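PDB 4W5K: aspartate aminotransferase, mitochondrial from Trypanosoma brucei brucei, which probably transfers amino groups between L-aspartate and 2-oxoglutarate as a homodimeric aminotransferase that depends on pyridoxal phosphate. Local coordinates for residues A[338-341]-A[342-345]. The protein carries 1 engineered substitution. Numbering follows the deposited sequence.
Sequences SHIE and RQVG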
ATOM      1  N   SER A 338      35.405  -1.480 -19.382  1.00 20.47           N
ATOM      2  CA  SER A 338      34.407  -2.066 -20.272  1.00 17.15           C
ATOM      3  C   SER A 338      33.176  -2.611 -19.547  1.00 18.56           C
ATOM      4  O   SER A 338      32.113  -2.724 -20.153  1.00 20.30           O
ATOM      5  CB  SER A 338      35.030  -3.184 -21.123  1.00 20.32           C
ATOM      6  OG  SER A 338      35.452  -4.288 -20.325  1.00 22.46           O
ATOM      7  N   HIS A 339      33.314  -2.953 -18.267  1.00 18.85           N
ATOM      8  CA  HIS A 339      32.149  -3.410 -17.498  1.00 18.11           C
ATOM      9  C   HIS A 339      31.054  -2.357 -17.446  1.00 20.96           C
ATOM     10  O   HIS A 339      29.854  -2.702 -17.379  1.00 20.47           O
ATOM     11  CB  HIS A 339      32.541  -3.806 -16.063  1.00 19.33           C
ATOM     12  CG  HIS A 339      33.306  -2.759 -15.320  1.00 19.04           C
ATOM     13  ND1 HIS A 339      34.614  -2.430 -15.624  1.00 21.04           N
ATOM     14  CD2 HIS A 339      32.958  -1.988 -14.262  1.00 22.79           C
ATOM     15  CE1 HIS A 339      35.031  -1.493 -14.790  1.00 22.21           C
ATOM     16  NE2 HIS A 339      34.045  -1.208 -13.953  1.00 24.02           N
ATOM     17  N   ILE A 340      31.445  -1.080 -17.491  1.00 19.17           N
ATOM     18  CA  ILE A 340      30.440   0.002 -17.422  1.00 20.61           C
ATOM     19  C   ILE A 340      29.483  -0.038 -18.634  1.00 19.23           C
ATOM     20  O   ILE A 340      28.298   0.310 -18.508  1.00 20.97           O
ATOM     21  CB  ILE A 340      31.117   1.399 -17.327  1.00 20.81           C
ATOM     22  CG1 ILE A 340      32.007   1.488 -16.082  1.00 23.38           C
ATOM     23  CG2 ILE A 340      30.073   2.538 -17.321  1.00 24.48           C
ATOM     24  CD1 ILE A 340      31.245   1.413 -14.762  1.00 25.99           C
ATOM     25  N   GLU A 341      30.002  -0.458 -19.799  1.00 23.03           N
ATOM     26  CA  GLU A 341      29.183  -0.606 -21.014  1.00 19.59           C
ATOM     27  C   GLU A 341      28.488  -1.964 -21.103  1.00 22.17           C
ATOM     28  O   GLU A 341      27.448  -2.078 -21.735  1.00 26.55           O
ATOM     29  CB  GLU A 341      30.041  -0.376 -22.270  1.00 19.94           C
ATOM     30  CG  GLU A 341      30.214   1.069 -22.625  1.00 26.21           C
ATOM     31  CD  GLU A 341      30.911   1.257 -23.979  1.00 29.79           C
ATOM     32  OE1 GLU A 341      32.139   1.482 -23.984  1.00 28.24           O
ATOM     33  OE2 GLU A 341      30.223   1.165 -25.025  1.00 30.14           O
ATOM     34  N   ARG A 342      29.063  -2.988 -20.474  1.00 20.49           N
ATOM     35  CA  ARG A 342      28.509  -4.336 -20.515  1.00 19.65           C
ATOM     36  C   ARG A 342      27.306  -4.421 -19.587  1.00 21.30           C
ATOM     37  O   ARG A 342      26.313  -5.110 -19.871  1.00 23.00           O
ATOM     38  CB  ARG A 342      29.548  -5.378 -20.101  1.00 20.54           C
ATOM     39  CG  ARG A 342      29.104  -6.794 -20.393  1.00 22.85           C
ATOM     40  CD  ARG A 342      30.212  -7.812 -20.108  1.00 24.44           C
ATOM     41  NE  ARG A 342      31.494  -7.356 -20.651  1.00 28.56           N
ATOM     42  CZ  ARG A 342      32.513  -6.895 -19.921  1.00 31.67           C
ATOM     43  NH1 ARG A 342      32.439  -6.833 -18.587  1.00 28.56           N
ATOM     44  NH2 ARG A 342      33.628  -6.504 -20.532  1.00 29.09           N
ATOM     45  N   GLN A 343      27.412  -3.706 -18.476  1.00 18.62           N
ATOM     46  CA  GLN A 343      26.296  -3.619 -17.510  1.00 18.35           C
ATOM     47  C   GLN A 343      25.071  -2.909 -18.103  1.00 19.17           C
ATOM     48  O   GLN A 343      25.186  -2.070 -19.000  1.00 21.89           O
ATOM     49  CB  GLN A 343      26.782  -2.896 -16.255  1.00 17.75           C
ATOM     50  CG  GLN A 343      27.707  -3.683 -15.352  1.00 16.82           C
ATOM     51  CD  GLN A 343      28.438  -2.767 -14.390  1.00 20.05           C
ATOM     52  OE1 GLN A 343      28.129  -1.579 -14.310  1.00 20.95           O
ATOM     53  NE2 GLN A 343      29.413  -3.306 -13.663  1.00 20.44           N
ATOM     54  N   VAL A 344      23.889  -3.235 -17.564  1.00 19.21           N
ATOM     55  CA  VAL A 344      22.613  -2.740 -18.080  1.00 21.11           C
ATOM     56  C   VAL A 344      21.799  -2.052 -16.978  1.00 18.49           C
ATOM     57  O   VAL A 344      21.637  -2.592 -15.891  1.00 19.60           O
ATOM     58  CB  VAL A 344      21.785  -3.913 -18.682  1.00 24.40           C
ATOM     59  CG1 VAL A 344      20.381  -3.471 -19.109  1.00 21.23           C
ATOM     60  CG2 VAL A 344      22.544  -4.561 -19.842  1.00 26.81           C
ATOM     61  N   GLY A 345      21.295  -0.854 -17.279  1.00 20.24           N
ATOM     62  CA  GLY A 345      20.357  -0.193 -16.385  1.00 21.07           C
ATOM     63  C   GLY A 345      20.965   0.930 -15.563  1.00 20.31           C
ATOM     64  O   GLY A 345      22.137   1.321 -15.767  1.00 22.49           O
TER
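R342 closes the short helix 338-342 and reaches back along it to S338. Its backbone N bonds S338 O at 3.1 Å and, weakly, H339 O. The side chain leaves with CG anti to the backbone N (chi1 -169°), and a bend at chi3 folds it over the helix. One guanidinium face thereby lies over S338 O, which is offset toward its rim; R342 NH1 rests 3.6 Å from H339 CA, and R342 NH2 meets S338 OG at 2.9 Å. That last bond is weak, with an N-H...O angle of 126°; S338 OG is also hydrogen-bonded to D336. Q343 is where the chain leaves helical geometry, although its N still bonds H339 O at 2.9 Å. Like R342 N to S338 O, this is an i to i+4 helical bond, at the C-terminal end of the short helix that precedes strand 347-349. The side chain of Q343 runs beside that of H339, pointing the same way; Q343 NE2 lies near the plane of the H339 ring at its edge, 3.8 Å from H339 CD2, the amide turned 67° from the ring. The site is well away from the cofactor, the Q343 side chain lying about 14 Å from the bound pyridoxal phosphate at nearest atoms. The chemistry implies two unlike sides to this helix end: an exposed arginine lightly held by a serine hydroxyl, and a buried histidine-glutamine pair whose H339 NE2, Q343 NE2 and Q343 OE1 are met by T350 O, Y349 O and R321 of helix 300-331, joining the turn to strand 347-349 and that long helix.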